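Local coordinates for protein lectin-related NK cell receptor LY49L1 (Mus musculus, PDB 3G8K) that acts as a natural killer cell receptor of the Ly49 family, whose C-type lectin-like domain, the part modelled here, probably recognises MHC class I molecules, at residues Leu42-Asn47 with Asn81-Leu86; Ile65-Asp70 with Gly99-Ser104; Lys74-Ile79 with Leu88-Tyr93. The protein carries 1 engineered substitution. All coordinates share one frame; numbering follows the deposited sequence.

Contact 1: residues Leu42-Asn47 with Asn81-Leu86; sequences LLKIDN and NGPSKL
Lys44 reaches over the backbone of Gly82 and Pro83. Its CB starts toward the loop 81-86, and with CG anti to the backbone N (chi1 174°) and the next torsion also extended, the chain carries straight on to CD, which rests 3.9 Å from Gly82 C. There it bends, and CE passes Pro83 O at 3.7 Å before NZ ends at that same carbonyl in a hydrogen bond whose length is so short as to be doubtful. NZ also makes a salt bridge to Asp46 OD2, on the syn lone pair, at 2.8 Å, and so ties loop 42-47 together. Further along, Ser84 OG donates to Ile45 O at 2.7 Å, in the carbonyl plane, and accepts from Leu86 N (3.0 Å), an ST turn. Lys85 N donates to Asp46 O (2.8 Å). Beside these polar bonds, Ile45 CG2 meets Leu86 CD2 at 4.0 Å. Asp46 has a second cation in Lys17, and Asn47 N-caps helix 48-57 through Glu50 N. Trp78 of strand 75-78 packs against Lys44, Ile45, Ser84 and Leu86, while Leu51 of helix 48-57 touches Ile45 and Leu86.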
ATOM      1  N   LEU A  42     -13.152 -11.582  -4.596  1.00 24.08           N
ATOM      2  CA  LEU A  42     -13.128 -11.183  -3.211  1.00 21.84           C
ATOM      3  C   LEU A  42     -11.966 -11.882  -2.501  1.00 22.28           C
ATOM      4  O   LEU A  42     -11.832 -13.098  -2.616  1.00 23.52           O
ATOM      5  CB  LEU A  42     -14.489 -11.516  -2.550  1.00 23.29           C
ATOM      6  CG  LEU A  42     -14.913 -10.702  -1.293  1.00 20.32           C
ATOM      7  CD1 LEU A  42     -14.684  -9.229  -1.375  1.00 17.70           C
ATOM      8  CD2 LEU A  42     -16.398 -10.934  -0.990  1.00 19.62           C
ATOM      9  N   LEU A  43     -11.195 -11.147  -1.704  1.00 20.78           N
ATOM     10  CA  LEU A  43      -9.834 -11.548  -1.377  1.00 20.28           C
ATOM     11  C   LEU A  43      -9.738 -12.892  -0.617  1.00 18.48           C
ATOM     12  O   LEU A  43     -10.390 -13.136   0.401  1.00 18.64           O
ATOM     13  CB  LEU A  43      -9.049 -10.429  -0.643  1.00 19.87           C
ATOM     14  CG  LEU A  43      -7.689 -10.905  -0.032  1.00 16.63           C
ATOM     15  CD1 LEU A  43      -6.679 -10.887  -1.160  1.00 16.54           C
ATOM     16  CD2 LEU A  43      -7.141 -10.021   1.092  1.00 18.03           C
ATOM     17  N   LYS A  44      -8.885 -13.759  -1.145  1.00 20.84           N
ATOM     18  CA  LYS A  44      -8.503 -14.972  -0.408  1.00 19.84           C
ATOM     19  C   LYS A  44      -7.082 -14.898   0.202  1.00 20.73           C
ATOM     20  O   LYS A  44      -6.151 -14.579  -0.507  1.00 20.71           O
ATOM     21  CB  LYS A  44      -8.558 -16.165  -1.352  1.00 21.17           C
ATOM     22  CG  LYS A  44      -8.013 -17.455  -0.641  1.00 18.64           C
ATOM     23  CD  LYS A  44      -8.147 -18.669  -1.522  1.00 25.98           C
ATOM     24  CE  LYS A  44      -7.213 -18.572  -2.734  1.00 31.32           C
ATOM     25  NZ  LYS A  44      -6.016 -19.472  -2.432  1.00 32.06           N
ATOM     26  N   ILE A  45      -6.931 -15.303   1.469  1.00 17.62           N
ATOM     27  CA  ILE A  45      -5.774 -15.038   2.239  1.00 19.01           C
ATOM     28  C   ILE A  45      -5.115 -16.454   2.358  1.00 19.73           C
ATOM     29  O   ILE A  45      -5.742 -17.435   2.751  1.00 19.42           O
ATOM     30  CB  ILE A  45      -6.060 -14.374   3.634  1.00 17.88           C
ATOM     31  CG1 ILE A  45      -6.876 -13.073   3.527  1.00 15.96           C
ATOM     32  CG2 ILE A  45      -4.701 -14.040   4.446  1.00 17.22           C
ATOM     33  CD1 ILE A  45      -6.993 -12.336   4.861  1.00 18.47           C
ATOM     34  N   ASP A  46      -3.859 -16.533   1.950  1.00 21.98           N
ATOM     35  CA  ASP A  46      -3.219 -17.819   1.700  1.00 22.42           C
ATOM     36  C   ASP A  46      -2.478 -18.385   2.860  1.00 23.18           C
ATOM     37  O   ASP A  46      -2.272 -19.608   2.903  1.00 22.69           O
ATOM     38  CB  ASP A  46      -2.279 -17.662   0.506  1.00 24.97           C
ATOM     39  CG  ASP A  46      -3.008 -17.766  -0.776  1.00 28.13           C
ATOM     40  OD1 ASP A  46      -2.793 -16.907  -1.609  1.00 29.51           O
ATOM     41  OD2 ASP A  46      -3.851 -18.700  -0.917  1.00 34.22           O
ATOM     42  N   ASN A  47      -2.042 -17.526   3.777  1.00 23.29           N
ATOM     43  CA  ASN A  47      -1.216 -17.908   4.928  1.00 23.71           C
ATOM     44  C   ASN A  47      -1.056 -16.793   5.965  1.00 24.29           C
ATOM     45  O   ASN A  47      -1.509 -15.670   5.758  1.00 25.77           O
ATOM     46  CB  ASN A  47       0.154 -18.441   4.455  1.00 23.92           C
ATOM     47  CG  ASN A  47       0.872 -17.472   3.570  1.00 20.67           C
ATOM     48  OD1 ASN A  47       1.194 -16.389   3.998  1.00 30.40           O
ATOM     49  ND2 ASN A  47       1.146 -17.841   2.338  1.00 21.18           N
ATOM     50  N   ASN A  81     -14.117 -22.824  -3.645  1.00 37.96           N
ATOM     51  CA  ASN A  81     -13.280 -23.914  -3.135  1.00 37.74           C
ATOM     52  C   ASN A  81     -11.802 -23.547  -3.083  1.00 36.34           C
ATOM     53  O   ASN A  81     -10.956 -24.394  -3.405  1.00 37.21           O
ATOM     54  CB  ASN A  81     -13.431 -25.150  -4.057  1.00 39.71           C
ATOM     55  CG  ASN A  81     -14.888 -25.542  -4.279  1.00 43.51           C
ATOM     56  OD1 ASN A  81     -15.447 -25.403  -5.407  1.00 48.24           O
ATOM     57  ND2 ASN A  81     -15.531 -25.990  -3.200  1.00 46.96           N
ATOM     58  N   GLY A  82     -11.466 -22.305  -2.731  1.00 34.02           N
ATOM     59  CA  GLY A  82     -10.096 -21.783  -2.942  1.00 31.02           C
ATOM     60  C   GLY A  82      -9.214 -22.401  -1.880  1.00 30.39           C
ATOM     61  O   GLY A  82      -9.628 -22.460  -0.752  1.00 29.77           O
ATOM     62  N   PRO A  83      -8.006 -22.897  -2.238  1.00 30.15           N
ATOM     63  CA  PRO A  83      -7.194 -23.529  -1.185  1.00 30.26           C
ATOM     64  C   PRO A  83      -6.376 -22.504  -0.332  1.00 30.49           C
ATOM     65  O   PRO A  83      -5.859 -21.466  -0.865  1.00 30.19           O
ATOM     66  CB  PRO A  83      -6.282 -24.472  -1.983  1.00 30.52           C
ATOM     67  CG  PRO A  83      -6.066 -23.789  -3.278  1.00 30.01           C
ATOM     68  CD  PRO A  83      -7.328 -22.948  -3.555  1.00 30.12           C
ATOM     69  N   SER A  84      -6.214 -22.798   0.967  1.00 29.22           N
ATOM     70  CA  SER A  84      -5.479 -21.883   1.823  1.00 28.86           C
ATOM     71  C   SER A  84      -4.696 -22.623   2.862  1.00 29.19           C
ATOM     72  O   SER A  84      -5.100 -23.724   3.283  1.00 30.54           O
ATOM     73  CB  SER A  84      -6.434 -20.922   2.523  1.00 27.28           C
ATOM     74  OG  SER A  84      -5.749 -20.042   3.413  1.00 25.89           O
ATOM     75  N   LYS A  85      -3.592 -22.010   3.291  1.00 28.84           N
ATOM     76  CA  LYS A  85      -2.779 -22.501   4.367  1.00 28.16           C
ATOM     77  C   LYS A  85      -2.907 -21.646   5.627  1.00 29.54           C
ATOM     78  O   LYS A  85      -2.080 -21.738   6.564  1.00 28.51           O
ATOM     79  CB  LYS A  85      -1.323 -22.568   3.930  1.00 29.66           C
ATOM     80  CG  LYS A  85      -0.939 -23.795   3.092  1.00 27.04           C
ATOM     81  CD  LYS A  85      -1.608 -25.057   3.554  1.00 29.33           C
ATOM     82  CE  LYS A  85      -1.520 -26.119   2.435  1.00 26.42           C
ATOM     83  NZ  LYS A  85      -1.420 -27.535   2.978  1.00 28.15           N
ATOM     84  N   LEU A  86      -3.955 -20.805   5.650  1.00 28.48           N
ATOM     85  CA  LEU A  86      -4.319 -20.006   6.803  1.00 27.33           C
ATOM     86  C   LEU A  86      -5.195 -20.855   7.798  1.00 28.53           C
ATOM     87  O   LEU A  86      -6.349 -21.269   7.469  1.00 28.98           O
ATOM     88  CB  LEU A  86      -5.006 -18.690   6.329  1.00 24.70           C
ATOM     89  CG  LEU A  86      -5.317 -17.651   7.424  1.00 26.79           C
ATOM     90  CD1 LEU A  86      -4.040 -16.932   7.911  1.00 25.41           C
ATOM     91  CD2 LEU A  86      -6.327 -16.588   7.008  1.00 26.23           C
TER

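Contact 2: residues Ile65-Asp70 with Gly99-Ser104; sequences IGLSYD and GCMLLS
Ile65, Leu67 and Met101 form the apolar heart of this pairing. Leu67 and Met101 lie side by side and point the same way: Leu67 CD2 sits 3.7 Å from Met101 CB and equally near its CG. Met101 leaves the strand with CG anti to the backbone N, then bends at both later torsions, and this curls its CE back to 3.8 Å from the same Leu67 CD2, so one methyl is wrapped by three carbons of the methionine. Ile65 runs alongside Met101 as well, CD1 to CG at 4.2 Å, but stands at about a right angle to Leu103, whose CB meets Ile65 CG2 at 3.7 Å. Ile65 CG1 takes the crowded position between backbone N and carbonyl carbon (chi1 67°), which leaves CG2 for Leu103 and sends CD1 to Met101.

The backbones run antiparallel, their directions 158° apart. Met101 bonds with both its ends, N to Leu67 O at 2.9 Å and O to Ile65 N at 3.2 Å, while Tyr69 N donates to Gly99 O at 2.8 Å. Between the Met101 N-Leu67 O and Tyr69 N-Gly99 O bonds, Ser68 and Cys100 form a non-hydrogen-bonded pair, their side chains on the same face, where Cys100 continues into its disulfide with Cys113. At Gly66 the chain turns a corner through an inverse gamma turn, and the residues on either side of it, Ile65 and Leu67, both bond to the backbone of Met101. Trp64-Ile65-Gly66-Leu67 is the WIGL signature of C-type lectin-like domains. Strand 62-70 runs between 75-78 and 100-104 in the core sheet of that fold, and the disulfide ties strand 100-104 to the chain beyond 108-111.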
ATOM      1  N   ILE A  65     -13.851 -10.096   2.867  1.00 22.17           N
ATOM      2  CA  ILE A  65     -12.870 -10.921   2.198  1.00 21.79           C
ATOM      3  C   ILE A  65     -13.648 -12.173   1.810  1.00 21.86           C
ATOM      4  O   ILE A  65     -14.813 -12.349   2.220  1.00 23.14           O
ATOM      5  CB  ILE A  65     -11.562 -11.267   3.104  1.00 21.37           C
ATOM      6  CG1 ILE A  65     -11.953 -12.175   4.288  1.00 22.25           C
ATOM      7  CG2 ILE A  65     -10.728  -9.932   3.399  1.00 15.49           C
ATOM      8  CD1 ILE A  65     -10.976 -12.342   5.318  1.00 21.12           C
ATOM      9  N   GLY A  66     -13.081 -12.976   0.945  1.00 20.32           N
ATOM     10  CA  GLY A  66     -13.869 -14.039   0.286  1.00 20.90           C
ATOM     11  C   GLY A  66     -13.948 -15.337   1.090  1.00 21.22           C
ATOM     12  O   GLY A  66     -13.625 -16.396   0.590  1.00 21.60           O
ATOM     13  N   LEU A  67     -14.410 -15.216   2.329  1.00 20.73           N
ATOM     14  CA  LEU A  67     -14.504 -16.318   3.256  1.00 21.12           C
ATOM     15  C   LEU A  67     -15.900 -16.254   3.928  1.00 21.79           C
ATOM     16  O   LEU A  67     -16.361 -15.180   4.354  1.00 22.32           O
ATOM     17  CB  LEU A  67     -13.370 -16.239   4.300  1.00 17.18           C
ATOM     18  CG  LEU A  67     -13.396 -17.271   5.461  1.00 20.48           C
ATOM     19  CD1 LEU A  67     -13.075 -18.647   4.929  1.00 11.35           C
ATOM     20  CD2 LEU A  67     -12.364 -16.908   6.539  1.00 16.93           C
ATOM     21  N   SER A  68     -16.566 -17.398   3.970  1.00 21.93           N
ATOM     22  CA  SER A  68     -17.949 -17.491   4.424  1.00 22.96           C
ATOM     23  C   SER A  68     -18.172 -18.844   4.980  1.00 23.14           C
ATOM     24  O   SER A  68     -17.437 -19.731   4.667  1.00 23.85           O
ATOM     25  CB  SER A  68     -18.987 -17.056   3.394  1.00 23.09           C
ATOM     26  OG  SER A  68     -19.286 -17.940   2.346  1.00 24.04           O
ATOM     27  N   TYR A  69     -19.120 -18.979   5.879  1.00 23.30           N
ATOM     28  CA  TYR A  69     -19.492 -20.273   6.404  1.00 24.43           C
ATOM     29  C   TYR A  69     -20.400 -21.068   5.458  1.00 26.13           C
ATOM     30  O   TYR A  69     -21.336 -20.544   4.857  1.00 24.62           O
ATOM     31  CB  TYR A  69     -20.083 -20.131   7.791  1.00 24.05           C
ATOM     32  CG  TYR A  69     -20.383 -21.443   8.423  1.00 26.71           C
ATOM     33  CD1 TYR A  69     -19.402 -22.133   9.117  1.00 26.03           C
ATOM     34  CD2 TYR A  69     -21.668 -21.993   8.323  1.00 28.72           C
ATOM     35  CE1 TYR A  69     -19.656 -23.322   9.636  1.00 30.38           C
ATOM     36  CE2 TYR A  69     -21.966 -23.177   8.854  1.00 24.65           C
ATOM     37  CZ  TYR A  69     -20.951 -23.856   9.533  1.00 29.28           C
ATOM     38  OH  TYR A  69     -21.205 -25.062  10.119  1.00 26.46           O
ATOM     39  N   ASP A  70     -20.024 -22.340   5.301  1.00 27.22           N
ATOM     40  CA  ASP A  70     -20.565 -23.285   4.312  1.00 31.47           C
ATOM     41  C   ASP A  70     -21.212 -24.424   5.084  1.00 32.38           C
ATOM     42  O   ASP A  70     -20.487 -25.270   5.676  1.00 30.57           O
ATOM     43  CB  ASP A  70     -19.371 -23.830   3.467  1.00 32.31           C
ATOM     44  CG  ASP A  70     -19.793 -24.694   2.316  1.00 34.87           C
ATOM     45  OD1 ASP A  70     -20.470 -25.731   2.538  1.00 42.86           O
ATOM     46  OD2 ASP A  70     -19.386 -24.377   1.183  1.00 31.68           O
ATOM     47  N   GLY A  99     -22.105 -14.917   9.287  1.00 24.57           N
ATOM     48  CA  GLY A  99     -21.538 -16.036   8.501  1.00 23.13           C
ATOM     49  C   GLY A  99     -20.513 -15.672   7.455  1.00 23.14           C
ATOM     50  O   GLY A  99     -20.130 -16.542   6.690  1.00 23.14           O
ATOM     51  N   CYS A 100     -20.058 -14.401   7.422  1.00 24.63           N
ATOM     52  CA  CYS A 100     -19.069 -13.922   6.414  1.00 24.01           C
ATOM     53  C   CYS A 100     -17.885 -13.294   7.141  1.00 23.26           C
ATOM     54  O   CYS A 100     -18.083 -12.667   8.198  1.00 22.65           O
ATOM     55  CB  CYS A 100     -19.744 -12.881   5.488  1.00 25.36           C
ATOM     56  SG  CYS A 100     -21.069 -13.520   4.330  1.00 28.05           S
ATOM     57  N   MET A 101     -16.661 -13.390   6.585  1.00 23.15           N
ATOM     58  CA  MET A 101     -15.485 -12.860   7.270  1.00 21.22           C
ATOM     59  C   MET A 101     -15.057 -11.432   6.747  1.00 23.12           C
ATOM     60  O   MET A 101     -15.174 -11.125   5.569  1.00 20.15           O
ATOM     61  CB  MET A 101     -14.379 -13.955   7.311  1.00 25.72           C
ATOM     62  CG  MET A 101     -13.315 -13.892   8.423  1.00 18.99           C
ATOM     63  SD  MET A 101     -13.977 -14.314   9.975  1.00 23.97           S
ATOM     64  CE  MET A 101     -13.911 -16.106   9.918  1.00 19.31           C
ATOM     65  N   LEU A 102     -14.664 -10.566   7.662  1.00 20.38           N
ATOM     66  CA  LEU A 102     -13.953  -9.350   7.392  1.00 23.02           C
ATOM     67  C   LEU A 102     -12.541  -9.451   7.930  1.00 21.48           C
ATOM     68  O   LEU A 102     -12.313 -10.132   8.917  1.00 19.82           O
ATOM     69  CB  LEU A 102     -14.479  -8.171   8.209  1.00 22.53           C
ATOM     70  CG  LEU A 102     -15.912  -7.813   8.226  1.00 25.43           C
ATOM     71  CD1 LEU A 102     -16.102  -7.268   9.627  1.00 24.78           C
ATOM     72  CD2 LEU A 102     -15.972  -6.670   7.183  1.00 29.16           C
ATOM     73  N   LEU A 103     -11.690  -8.693   7.255  1.00 21.58           N
ATOM     74  CA  LEU A 103     -10.378  -8.221   7.669  1.00 23.45           C
ATOM     75  C   LEU A 103     -10.459  -6.827   8.323  1.00 25.82           C
ATOM     76  O   LEU A 103     -11.001  -5.867   7.723  1.00 25.63           O
ATOM     77  CB  LEU A 103      -9.503  -8.067   6.399  1.00 20.42           C
ATOM     78  CG  LEU A 103      -7.983  -7.728   6.538  1.00 23.02           C
ATOM     79  CD1 LEU A 103      -7.351  -8.500   7.743  1.00 24.74           C
ATOM     80  CD2 LEU A 103      -7.233  -7.998   5.215  1.00 23.88           C
ATOM     81  N   SER A 104      -9.913  -6.711   9.533  1.00 28.79           N
ATOM     82  CA  SER A 104      -9.504  -5.391  10.099  1.00 31.33           C
ATOM     83  C   SER A 104      -8.009  -5.422  10.413  1.00 33.10           C
ATOM     84  O   SER A 104      -7.391  -6.504  10.391  1.00 32.66           O
ATOM     85  CB  SER A 104     -10.342  -5.016  11.337  1.00 30.44           C
ATOM     86  OG  SER A 104     -10.189  -5.878  12.438  1.00 33.46           O
TER

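Contact 3: residues Lys74-Ile79 with Leu88-Tyr93; sequences KDWAWI and LNTMKY
Trp76 and Tyr93 meet because each turns its ring in beside its own backbone N, with chi1 of -73° and -47°. Thr90 swings CG2 the same way, and the methyl slides past Trp76 in the opposite direction to reach its CD1 at 3.8 Å. The same methyl lies 3.5 Å from Asp75 OD1, where the two side chains cross at about a right angle. In this way the loop between strands 75-78 and 100-104 of the C-type lectin-like domain folds back on strand 75-78.

The rings form an edge-to-face pair: the edge of Tyr93 is directed at the face of the five-membered ring of Trp76, centroids 5.7 Å apart and planes at 61°. Tyr93 CB adds an oblique touch on Trp76 CZ2 (4.0 Å), and Lys92 CB sits over the centre of one Tyr93 face. At the root of the indole, Leu88 CD1 packs on Trp76 CB at 4.1 Å. Leu67 of strand 62-70 lies against both Trp76 and Leu88, and Tyr69 gives the indole a second edge-to-face partner.

Water 1 lies in the indole plane, accepts from Trp76 NE1 at 3.1 Å and donates to Thr90 O at 3.0 Å. Segment 88-93 is thus held to the strand by carbon contacts of Leu88, Thr90 and Tyr93 and one bridging water. The bridge satisfies the indole N-H and probably helps to fix the ring's rotation; the remaining contacts are mainly apolar and aromatic packing.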
ATOM      1  N   LYS A  74     -19.775 -27.826   6.521  1.00 41.29           N
ATOM      2  CA  LYS A  74     -19.827 -27.613   7.985  1.00 40.28           C
ATOM      3  C   LYS A  74     -18.607 -26.848   8.471  1.00 38.98           C
ATOM      4  O   LYS A  74     -18.038 -27.176   9.498  1.00 38.48           O
ATOM      5  CB  LYS A  74     -20.056 -28.918   8.807  1.00 42.14           C
ATOM      6  CG  LYS A  74     -21.391 -29.701   8.578  1.00 44.26           C
ATOM      7  CD  LYS A  74     -21.117 -31.034   7.757  1.00 47.88           C
ATOM      8  CE  LYS A  74     -22.331 -32.004   7.583  1.00 47.68           C
ATOM      9  NZ  LYS A  74     -22.435 -33.115   8.653  1.00 47.60           N
ATOM     10  N   ASP A  75     -18.201 -25.815   7.725  1.00 37.52           N
ATOM     11  CA  ASP A  75     -16.927 -25.126   7.978  1.00 35.98           C
ATOM     12  C   ASP A  75     -16.891 -23.832   7.190  1.00 33.87           C
ATOM     13  O   ASP A  75     -17.676 -23.639   6.270  1.00 32.49           O
ATOM     14  CB  ASP A  75     -15.725 -26.030   7.596  1.00 37.37           C
ATOM     15  CG  ASP A  75     -14.546 -25.937   8.592  1.00 40.67           C
ATOM     16  OD1 ASP A  75     -14.560 -25.108   9.527  1.00 43.67           O
ATOM     17  OD2 ASP A  75     -13.582 -26.732   8.436  1.00 45.13           O
ATOM     18  N   TRP A  76     -15.985 -22.948   7.588  1.00 32.73           N
ATOM     19  CA  TRP A  76     -15.668 -21.732   6.883  1.00 30.85           C
ATOM     20  C   TRP A  76     -14.937 -22.117   5.630  1.00 30.56           C
ATOM     21  O   TRP A  76     -14.060 -22.985   5.670  1.00 31.23           O
ATOM     22  CB  TRP A  76     -14.812 -20.802   7.770  1.00 30.22           C
ATOM     23  CG  TRP A  76     -15.652 -20.215   8.845  1.00 28.56           C
ATOM     24  CD1 TRP A  76     -15.943 -20.788  10.024  1.00 27.29           C
ATOM     25  CD2 TRP A  76     -16.378 -18.978   8.801  1.00 25.48           C
ATOM     26  NE1 TRP A  76     -16.806 -20.010  10.740  1.00 29.32           N
ATOM     27  CE2 TRP A  76     -17.105 -18.890  10.005  1.00 26.30           C
ATOM     28  CE3 TRP A  76     -16.480 -17.940   7.864  1.00 21.31           C
ATOM     29  CZ2 TRP A  76     -17.871 -17.791  10.329  1.00 26.31           C
ATOM     30  CZ3 TRP A  76     -17.252 -16.859   8.179  1.00 24.82           C
ATOM     31  CH2 TRP A  76     -17.930 -16.792   9.403  1.00 26.71           C
ATOM     32  N   ALA A  77     -15.306 -21.506   4.509  1.00 28.18           N
ATOM     33  CA  ALA A  77     -14.691 -21.858   3.249  1.00 27.82           C
ATOM     34  C   ALA A  77     -14.344 -20.661   2.373  1.00 27.22           C
ATOM     35  O   ALA A  77     -15.140 -19.710   2.280  1.00 25.38           O
ATOM     36  CB  ALA A  77     -15.527 -22.880   2.488  1.00 27.93           C
ATOM     37  N   TRP A  78     -13.136 -20.671   1.784  1.00 25.76           N
ATOM     38  CA  TRP A  78     -12.731 -19.594   0.833  1.00 26.50           C
ATOM     39  C   TRP A  78     -13.614 -19.733  -0.425  1.00 28.58           C
ATOM     40  O   TRP A  78     -13.972 -20.834  -0.813  1.00 29.55           O
ATOM     41  CB  TRP A  78     -11.201 -19.654   0.542  1.00 22.88           C
ATOM     42  CG  TRP A  78     -10.326 -19.381   1.839  1.00 20.04           C
ATOM     43  CD1 TRP A  78      -9.659 -20.325   2.619  1.00 15.76           C
ATOM     44  CD2 TRP A  78     -10.077 -18.105   2.447  1.00 14.51           C
ATOM     45  NE1 TRP A  78      -9.061 -19.705   3.704  1.00 18.66           N
ATOM     46  CE2 TRP A  78      -9.285 -18.324   3.591  1.00 18.18           C
ATOM     47  CE3 TRP A  78     -10.499 -16.768   2.129  1.00 15.38           C
ATOM     48  CZ2 TRP A  78      -8.861 -17.271   4.426  1.00 15.20           C
ATOM     49  CZ3 TRP A  78     -10.062 -15.736   2.983  1.00 15.79           C
ATOM     50  CH2 TRP A  78      -9.268 -15.985   4.096  1.00 18.62           C
ATOM     51  N   ILE A  79     -14.044 -18.639  -1.032  1.00 32.43           N
ATOM     52  CA  ILE A  79     -14.886 -18.757  -2.239  1.00 33.72           C
ATOM     53  C   ILE A  79     -14.275 -19.605  -3.377  1.00 35.92           C
ATOM     54  O   ILE A  79     -13.033 -19.705  -3.534  1.00 37.59           O
ATOM     55  CB  ILE A  79     -15.439 -17.379  -2.770  1.00 34.14           C
ATOM     56  CG1 ILE A  79     -14.323 -16.395  -3.085  1.00 33.53           C
ATOM     57  CG2 ILE A  79     -16.452 -16.803  -1.787  1.00 36.48           C
ATOM     58  CD1 ILE A  79     -14.827 -15.124  -3.727  1.00 31.94           C
ATOM     59  N   LEU A  88      -7.555 -21.352  10.767  1.00 36.47           N
ATOM     60  CA  LEU A  88      -8.546 -20.556  11.439  1.00 39.27           C
ATOM     61  C   LEU A  88      -8.880 -21.311  12.695  1.00 41.36           C
ATOM     62  O   LEU A  88      -9.087 -22.545  12.673  1.00 42.29           O
ATOM     63  CB  LEU A  88      -9.788 -20.414  10.580  1.00 39.53           C
ATOM     64  CG  LEU A  88      -9.626 -19.716   9.230  1.00 40.65           C
ATOM     65  CD1 LEU A  88     -10.850 -20.055   8.347  1.00 42.86           C
ATOM     66  CD2 LEU A  88      -9.410 -18.194   9.404  1.00 42.29           C
ATOM     67  N   ASN A  89      -8.902 -20.623  13.816  1.00 42.56           N
ATOM     68  CA  ASN A  89      -9.465 -21.311  14.942  1.00 44.53           C
ATOM     69  C   ASN A  89     -11.020 -21.135  14.907  1.00 45.05           C
ATOM     70  O   ASN A  89     -11.532 -20.060  15.224  1.00 43.14           O
ATOM     71  CB  ASN A  89      -8.805 -20.852  16.242  1.00 45.35           C
ATOM     72  CG  ASN A  89      -9.401 -21.547  17.456  1.00 47.16           C
ATOM     73  OD1 ASN A  89      -9.336 -21.029  18.578  1.00 47.85           O
ATOM     74  ND2 ASN A  89     -10.016 -22.719  17.225  1.00 48.69           N
ATOM     75  N   THR A  90     -11.754 -22.153  14.447  1.00 46.02           N
ATOM     76  CA  THR A  90     -13.170 -21.911  14.147  1.00 48.68           C
ATOM     77  C   THR A  90     -14.070 -21.726  15.389  1.00 49.03           C
ATOM     78  O   THR A  90     -15.163 -21.167  15.265  1.00 49.74           O
ATOM     79  CB  THR A  90     -13.791 -22.891  13.128  1.00 48.80           C
ATOM     80  OG1 THR A  90     -13.698 -24.218  13.631  1.00 51.33           O
ATOM     81  CG2 THR A  90     -13.116 -22.777  11.710  1.00 49.44           C
ATOM     82  N   MET A  91     -13.589 -22.148  16.558  1.00 48.92           N
ATOM     83  CA  MET A  91     -14.198 -21.851  17.857  1.00 49.04           C
ATOM     84  C   MET A  91     -14.243 -20.337  18.079  1.00 47.15           C
ATOM     85  O   MET A  91     -15.112 -19.845  18.799  1.00 47.29           O
ATOM     86  CB  MET A  91     -13.369 -22.497  18.999  1.00 50.75           C
ATOM     87  CG  MET A  91     -14.132 -23.384  20.023  1.00 55.00           C
ATOM     88  SD  MET A  91     -14.599 -25.009  19.334  1.00 64.66           S
ATOM     89  CE  MET A  91     -16.377 -24.829  19.068  1.00 62.39           C
ATOM     90  N   LYS A  92     -13.314 -19.590  17.486  1.00 44.04           N
ATOM     91  CA  LYS A  92     -13.354 -18.122  17.624  1.00 41.79           C
ATOM     92  C   LYS A  92     -14.663 -17.477  17.109  1.00 39.86           C
ATOM     93  O   LYS A  92     -14.951 -16.287  17.448  1.00 39.74           O
ATOM     94  CB  LYS A  92     -12.182 -17.474  16.891  1.00 40.94           C
ATOM     95  CG  LYS A  92     -10.905 -17.341  17.701  1.00 44.03           C
ATOM     96  CD  LYS A  92      -9.758 -16.693  16.852  1.00 42.87           C
ATOM     97  CE  LYS A  92      -8.567 -16.258  17.713  1.00 43.80           C
ATOM     98  NZ  LYS A  92      -7.850 -17.459  18.278  1.00 49.84           N
ATOM     99  N   TYR A  93     -15.404 -18.221  16.266  1.00 36.11           N
ATOM    100  CA  TYR A  93     -16.446 -17.644  15.410  1.00 34.31           C
ATOM    101  C   TYR A  93     -17.836 -18.235  15.693  1.00 33.96           C
ATOM    102  O   TYR A  93     -18.094 -19.441  15.531  1.00 35.64           O
ATOM    103  CB  TYR A  93     -16.076 -17.665  13.890  1.00 32.79           C
ATOM    104  CG  TYR A  93     -14.665 -17.174  13.595  1.00 29.03           C
ATOM    105  CD1 TYR A  93     -14.328 -15.860  13.796  1.00 21.90           C
ATOM    106  CD2 TYR A  93     -13.647 -18.073  13.215  1.00 28.48           C
ATOM    107  CE1 TYR A  93     -13.059 -15.404  13.575  1.00 20.86           C
ATOM    108  CE2 TYR A  93     -12.327 -17.624  13.021  1.00 22.35           C
ATOM    109  CZ  TYR A  93     -12.060 -16.282  13.188  1.00 27.39           C
ATOM    110  OH  TYR A  93     -10.808 -15.807  13.041  1.00 26.97           O
TER
HETATM  111  O   HOH W   1     -17.358 -21.762  13.290  1.00 42.25           O

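From the N terminus the chain lays down 42-47, 65-70 and 74-79, and then returns to each of them. Segment 81-86 closes contact 1, fastening the lead-in to helix 48-57 to the loop after strand 75-78. Segment 88-93 next closes contact 3, a short loop folded back on that strand. Last, 99-104 closes contact 2 and joins the core sheet. Contact 3 is therefore nested inside contact 2, whereas contact 1 crosses both. Strand 62-70 links them: Leu43 O probably bonds to Gly66 N, and Gly66 O and Ser68 O to Ile79 N and Ala77 N. Contacts 1 and 3 pin the loop that follows strand 75-78, and contact 2 brings its far end back into the sheet.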